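Local structure of SusD-like protein BACOVA_02651 (5E75) at residues 435-440 with 491-496; 423-428 with 441-446. The protein binds polysaccharide at the cell surface and probably captures xyloglucan there before its transport into the periplasm for degradation. All blocks are in the same frame, centred on the assembly; numbering follows the deposited sequence.

Interaction 1 (435-440 with 491-496); sequences KMLNYF and EDIFLP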
loop_
_atom_site.group_PDB
_atom_site.type_symbol
_atom_site.label_atom_id
_atom_site.label_comp_id
_atom_site.label_asym_id
_atom_site.label_seq_id
_atom_site.Cartn_x
_atom_site.Cartn_y
_atom_site.Cartn_z
ATOM N N LYS A 435 2.479 22.806 -0.461
ATOM C CA LYS A 435 3.730 22.067 -0.573
ATOM C C LYS A 435 3.549 20.841 -1.470
ATOM O O LYS A 435 4.371 20.558 -2.345
ATOM C CB LYS A 435 4.212 21.605 0.803
ATOM C CG LYS A 435 5.445 20.697 0.775
ATOM C CD LYS A 435 5.734 20.087 2.142
ATOM C CE LYS A 435 6.990 19.225 2.126
ATOM N NZ LYS A 435 8.198 20.053 1.845
ATOM N N MET A 436 2.510 20.060 -1.219
ATOM C CA MET A 436 2.370 18.820 -1.968
ATOM C C MET A 436 1.958 19.005 -3.425
ATOM O O MET A 436 2.368 18.231 -4.270
ATOM C CB MET A 436 1.416 17.859 -1.255
ATOM C CG MET A 436 1.924 17.406 0.106
ATOM S SD MET A 436 3.637 16.838 0.146
ATOM C CE MET A 436 3.590 15.457 -0.982
ATOM N N LEU A 437 1.168 20.025 -3.746
ATOM C CA LEU A 437 0.879 20.295 -5.146
ATOM C C LEU A 437 2.175 20.658 -5.878
ATOM O O LEU A 437 2.405 20.224 -7.006
ATOM C CB LEU A 437 -0.155 21.408 -5.286
ATOM C CG LEU A 437 -1.578 21.016 -4.863
ATOM C CD1 LEU A 437 -2.469 22.258 -4.870
ATOM C CD2 LEU A 437 -2.159 19.919 -5.735
ATOM N N ASN A 438 3.032 21.446 -5.240
ATOM C CA ASN A 438 4.322 21.776 -5.850
ATOM C C ASN A 438 5.164 20.515 -6.023
ATOM O O ASN A 438 5.782 20.300 -7.065
ATOM C CB ASN A 438 5.059 22.800 -4.992
ATOM C CG ASN A 438 6.426 23.134 -5.539
ATOM O OD1 ASN A 438 7.442 22.636 -5.055
ATOM N ND2 ASN A 438 6.455 23.963 -6.570
ATOM N N TYR A 439 5.142 19.654 -5.004
ATOM C CA TYR A 439 5.833 18.368 -5.070
ATOM C C TYR A 439 5.324 17.556 -6.279
ATOM O O TYR A 439 6.103 17.097 -7.106
ATOM C CB TYR A 439 5.615 17.600 -3.756
ATOM C CG TYR A 439 6.435 16.330 -3.603
ATOM C CD1 TYR A 439 6.104 15.171 -4.304
ATOM C CD2 TYR A 439 7.519 16.282 -2.740
ATOM C CE1 TYR A 439 6.854 14.019 -4.178
ATOM C CE2 TYR A 439 8.265 15.123 -2.595
ATOM C CZ TYR A 439 7.924 13.999 -3.315
ATOM O OH TYR A 439 8.652 12.849 -3.182
ATOM N N PHE A 440 4.010 17.379 -6.397
ATOM C CA PHE A 440 3.462 16.545 -7.477
ATOM C C PHE A 440 3.821 17.095 -8.861
ATOM O O PHE A 440 4.116 16.328 -9.778
ATOM C CB PHE A 440 1.935 16.420 -7.364
ATOM C CG PHE A 440 1.443 15.831 -6.073
ATOM C CD1 PHE A 440 2.166 14.887 -5.372
ATOM C CD2 PHE A 440 0.235 16.246 -5.563
ATOM C CE1 PHE A 440 1.682 14.373 -4.176
ATOM C CE2 PHE A 440 -0.250 15.738 -4.382
ATOM C CZ PHE A 440 0.476 14.821 -3.682
ATOM N N GLU A 491 -8.195 20.183 -6.956
ATOM C CA GLU A 491 -9.352 19.441 -7.441
ATOM C C GLU A 491 -8.976 18.107 -8.094
ATOM O O GLU A 491 -9.824 17.232 -8.247
ATOM C CB GLU A 491 -10.164 20.275 -8.446
ATOM C CG GLU A 491 -10.875 21.506 -7.875
ATOM C CD GLU A 491 -9.936 22.609 -7.372
ATOM O OE1 GLU A 491 -8.817 22.815 -7.929
ATOM O OE2 GLU A 491 -10.336 23.284 -6.396
ATOM N N ASP A 492 -7.708 17.935 -8.455
ATOM C CA ASP A 492 -7.256 16.712 -9.109
ATOM C C ASP A 492 -6.948 15.560 -8.163
ATOM O O ASP A 492 -6.879 14.406 -8.592
ATOM C CB ASP A 492 -5.999 16.982 -9.945
ATOM C CG ASP A 492 -6.262 17.911 -11.114
ATOM O OD1 ASP A 492 -7.026 17.519 -12.015
ATOM O OD2 ASP A 492 -5.690 19.031 -11.143
ATOM N N ILE A 493 -6.763 15.858 -6.890
ATOM C CA ILE A 493 -6.145 14.879 -6.001
ATOM C C ILE A 493 -7.072 13.718 -5.655
ATOM O O ILE A 493 -6.695 12.559 -5.854
ATOM C CB ILE A 493 -5.583 15.541 -4.730
ATOM C CG1 ILE A 493 -4.593 16.653 -5.092
ATOM C CG2 ILE A 493 -4.906 14.509 -3.826
ATOM C CD1 ILE A 493 -3.487 16.256 -6.067
ATOM N N PHE A 494 -8.260 14.022 -5.145
ATOM C CA PHE A 494 -9.242 12.991 -4.851
ATOM C C PHE A 494 -9.921 12.564 -6.144
ATOM O O PHE A 494 -10.219 13.386 -7.015
ATOM C CB PHE A 494 -10.226 13.498 -3.801
ATOM C CG PHE A 494 -9.623 13.599 -2.422
ATOM C CD1 PHE A 494 -8.867 14.693 -2.023
ATOM C CD2 PHE A 494 -9.790 12.558 -1.533
ATOM C CE1 PHE A 494 -8.320 14.739 -0.752
ATOM C CE2 PHE A 494 -9.271 12.601 -0.281
ATOM C CZ PHE A 494 -8.516 13.690 0.118
ATOM N N LEU A 495 -10.131 11.260 -6.284
ATOM C CA LEU A 495 -10.693 10.681 -7.497
ATOM C C LEU A 495 -12.217 10.798 -7.534
ATOM O O LEU A 495 -12.854 10.921 -6.508
ATOM C CB LEU A 495 -10.257 9.220 -7.594
ATOM C CG LEU A 495 -8.780 9.108 -8.016
ATOM C CD1 LEU A 495 -8.108 7.793 -7.624
ATOM C CD2 LEU A 495 -8.653 9.335 -9.511
ATOM N N PRO A 496 -12.807 10.791 -8.741
ATOM C CA PRO A 496 -14.262 10.881 -8.859
ATOM C C PRO A 496 -14.930 9.581 -8.435
ATOM O O PRO A 496 -14.314 8.513 -8.487
ATOM C CB PRO A 496 -14.480 11.143 -10.351
ATOM C CG PRO A 496 -13.291 10.597 -11.016
ATOM C CD PRO A 496 -12.140 10.718 -10.046
#
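Ile493 reaches across from the short helix 490-493 to meet Leu437 and Phe440, neighbours one turn apart on helix 433-441. Its CB bond already points at that helix, and the two branches then part. CG2 lies anti to the backbone N, while CG1 stands anti to the carbonyl carbon (chi1 -56°) and carries the chain forward. CG1 comes within 4.1 Å of Leu437 CD2. At the tip, CD1 touches both partners at once, 3.9 Å from Leu437 CD2 and 3.7 Å from Phe440 CE2, with Phe440 CD2 almost as near. The methyl approaches the ring obliquely. Leu437 sets out at an angle to this contact, and its CD2 branch brings the side chain in. The two segments are 51 residues apart, and in this SusD-family fold the contact joins the short helix 490-493 to helix 433-441; Phe429 of helix 421-431 and Ile488, in a loop, also pack on Ile493. A slim, branched aliphatic chain suits such a place, since it needs no polar partner. The Phe440 ring also meets Trp422, and Met436 O lies 3.1 Å above the ring plane on one face, offset toward the rim.

Interaction 2 (423-428 with 441-446); sequences YDMVTW and NNQWRG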
loop_
_atom_site.group_PDB
_atom_site.type_symbol
_atom_site.label_atom_id
_atom_site.label_comp_id
_atom_site.label_asym_id
_atom_site.label_seq_id
_atom_site.Cartn_x
_atom_site.Cartn_y
_atom_site.Cartn_z
ATOM N N TYR A 423 -1.465 6.770 -0.892
ATOM C CA TYR A 423 -2.310 7.077 0.259
ATOM C C TYR A 423 -1.592 8.011 1.219
ATOM O O TYR A 423 -2.209 8.915 1.788
ATOM C CB TYR A 423 -2.738 5.780 0.969
ATOM C CG TYR A 423 -3.517 4.833 0.073
ATOM C CD1 TYR A 423 -4.823 5.122 -0.249
ATOM C CD2 TYR A 423 -2.978 3.632 -0.389
ATOM C CE1 TYR A 423 -5.571 4.273 -1.038
ATOM C CE2 TYR A 423 -3.707 2.796 -1.227
ATOM C CZ TYR A 423 -5.006 3.131 -1.528
ATOM O OH TYR A 423 -5.829 2.339 -2.308
ATOM N N ASP A 424 -0.292 7.802 1.402
ATOM C CA ASP A 424 0.506 8.688 2.236
ATOM C C ASP A 424 0.588 10.090 1.622
ATOM O O ASP A 424 0.543 11.082 2.347
ATOM C CB ASP A 424 1.916 8.146 2.428
ATOM C CG ASP A 424 1.956 6.880 3.215
ATOM O OD1 ASP A 424 0.981 6.588 3.913
ATOM O OD2 ASP A 424 3.010 6.209 3.144
ATOM N N MET A 425 0.705 10.181 0.302
ATOM C CA MET A 425 0.756 11.478 -0.366
ATOM C C MET A 425 -0.563 12.244 -0.220
ATOM O O MET A 425 -0.537 13.467 -0.080
ATOM C CB MET A 425 1.146 11.336 -1.835
ATOM C CG MET A 425 2.590 10.981 -2.014
ATOM S SD MET A 425 2.995 10.661 -3.724
ATOM C CE MET A 425 4.763 10.357 -3.582
ATOM N N VAL A 426 -1.706 11.556 -0.243
ATOM C CA VAL A 426 -2.982 12.235 -0.020
ATOM C C VAL A 426 -3.054 12.787 1.405
ATOM O O VAL A 426 -3.496 13.927 1.614
ATOM C CB VAL A 426 -4.188 11.313 -0.324
ATOM C CG1 VAL A 426 -5.490 12.007 0.009
ATOM C CG2 VAL A 426 -4.156 10.895 -1.795
ATOM N N THR A 427 -2.626 11.988 2.384
ATOM C CA THR A 427 -2.562 12.464 3.761
ATOM C C THR A 427 -1.720 13.741 3.868
ATOM O O THR A 427 -2.126 14.714 4.498
ATOM C CB THR A 427 -2.021 11.384 4.702
ATOM O OG1 THR A 427 -2.970 10.321 4.766
ATOM C CG2 THR A 427 -1.804 11.917 6.105
ATOM N N TRP A 428 -0.542 13.737 3.257
ATOM C CA TRP A 428 0.305 14.921 3.280
ATOM C C TRP A 428 -0.355 16.107 2.564
ATOM O O TRP A 428 -0.225 17.247 3.019
ATOM C CB TRP A 428 1.697 14.614 2.692
ATOM C CG TRP A 428 2.546 13.739 3.553
ATOM C CD1 TRP A 428 2.680 13.780 4.927
ATOM C CD2 TRP A 428 3.411 12.690 3.110
ATOM N NE1 TRP A 428 3.562 12.813 5.348
ATOM C CE2 TRP A 428 4.019 12.129 4.253
ATOM C CE3 TRP A 428 3.718 12.158 1.850
ATOM C CZ2 TRP A 428 4.915 11.069 4.165
ATOM C CZ3 TRP A 428 4.587 11.103 1.764
ATOM C CH2 TRP A 428 5.176 10.565 2.917
ATOM N N ASN A 441 3.791 18.417 -8.999
ATOM C CA ASN A 441 4.130 19.067 -10.258
ATOM C C ASN A 441 5.610 19.040 -10.574
ATOM O O ASN A 441 5.997 19.367 -11.692
ATOM C CB ASN A 441 3.624 20.511 -10.250
ATOM C CG ASN A 441 2.130 20.599 -10.512
ATOM O OD1 ASN A 441 1.645 20.100 -11.516
ATOM N ND2 ASN A 441 1.395 21.202 -9.589
ATOM N N ASN A 442 6.428 18.658 -9.612
ATOM C CA ASN A 442 7.859 18.535 -9.823
ATOM C C ASN A 442 8.359 17.107 -9.887
ATOM O O ASN A 442 9.559 16.873 -9.844
ATOM C CB ASN A 442 8.610 19.348 -8.767
ATOM C CG ASN A 442 8.690 20.817 -9.139
ATOM O OD1 ASN A 442 9.503 21.204 -9.978
ATOM N ND2 ASN A 442 7.816 21.630 -8.568
ATOM N N GLN A 443 7.441 16.161 -10.073
ATOM C CA GLN A 443 7.795 14.745 -10.171
ATOM C C GLN A 443 8.037 14.292 -11.612
ATOM O O GLN A 443 8.348 13.143 -11.853
ATOM C CB GLN A 443 6.707 13.881 -9.531
ATOM C CG GLN A 443 6.734 13.880 -8.021
ATOM C CD GLN A 443 5.665 12.976 -7.449
ATOM O OE1 GLN A 443 4.509 13.368 -7.314
ATOM N NE2 GLN A 443 6.039 11.746 -7.133
ATOM N N TRP A 444 7.870 15.199 -12.565
ATOM C CA TRP A 444 8.062 14.878 -13.989
ATOM C C TRP A 444 7.186 13.695 -14.393
ATOM O O TRP A 444 7.625 12.776 -15.085
ATOM C CB TRP A 444 9.533 14.580 -14.313
ATOM C CG TRP A 444 10.460 15.769 -14.217
ATOM C CD1 TRP A 444 10.665 16.563 -13.130
ATOM C CD2 TRP A 444 11.324 16.265 -15.248
ATOM N NE1 TRP A 444 11.607 17.528 -13.420
ATOM C CE2 TRP A 444 12.018 17.366 -14.714
ATOM C CE3 TRP A 444 11.572 15.886 -16.571
ATOM C CZ2 TRP A 444 12.950 18.091 -15.459
ATOM C CZ3 TRP A 444 12.501 16.614 -17.308
ATOM C CH2 TRP A 444 13.171 17.701 -16.748
ATOM N N ARG A 445 5.947 13.719 -13.933
ATOM C CA ARG A 445 5.030 12.623 -14.194
ATOM C C ARG A 445 4.764 12.470 -15.689
ATOM O O ARG A 445 4.472 13.439 -16.385
ATOM C CB ARG A 445 3.719 12.846 -13.438
ATOM C CG ARG A 445 3.839 12.626 -11.944
ATOM C CD ARG A 445 2.741 13.340 -11.180
ATOM N NE ARG A 445 2.758 12.996 -9.752
ATOM C CZ ARG A 445 2.130 11.946 -9.214
ATOM N NH1 ARG A 445 1.399 11.144 -9.976
ATOM N NH2 ARG A 445 2.208 11.742 -7.904
ATOM N N GLY A 446 4.883 11.238 -16.169
ATOM C CA GLY A 446 4.660 10.940 -17.580
ATOM C C GLY A 446 5.908 11.028 -18.438
ATOM O O GLY A 446 5.890 10.562 -19.577
#
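Met425 and Gln443 both turn CG away from the carbonyl carbon (chi1 -72° and -76°) and run extended beyond it. Each starts out toward the other segment, and the two chains approach from opposite directions, so that the Met425 methyl CE comes up to the amide nitrogen Gln443 NE2 at 4.0 Å, a van der Waals contact with no hydrogen bond. Beside it, Met425 SD stands 4.4 Å from Arg445 NH2, at the edge of the guanidinium and near its plane. The flexible, apolar thioether suits a buried position between polar groups that find their partners among themselves and their neighbours. Two consecutive helices of this SusD-family protein, 421-431 and 433-441, lead into the loop 441-446, which folds back so that Gln443 and Arg445 point toward the first of them. Within the loop, Arg445 grips Gln443 OE1 side-on: NH2 binds it at 2.9 Å and NE at 3.0 Å, both from the same face of the amide, with NE well above the carbonyl plane. The other end of the amide, NE2, donates to Asp287 and to the Ala48 carbonyl, while Arg445 NH1 bonds to the backbone oxygens of Val61 and Arg47. A leucine in place of Gln443 would probably leave Asp287 and the Ala48 carbonyl without this donor, and the guanidinium without the oxygen that helps fix its rotation.

In the fold
Interactions 1 and 2 lie about 7 Å apart, centre to centre, and touch directly; helix 421-431 and helix 433-441, which each supply a segment, are consecutive in the chain. Phe440 joins the two contacts: its CE2 atom takes part in interaction 1, while its CE1 lies 3.9 Å from Met425 CB of interaction 2. A second bridge runs from 491-496 to 423-428, where Phe494 CZ packs 3.5 Å from Val426 CG1. Phe440 O also sits 3.6 Å from Arg445 CD. A di(hydroxyethyl)ether molecule, probably from the crystallisation liquor, lies about 4 Å from the Gln443 side chain, and a magnesium ion about 10 Å from that of Leu437.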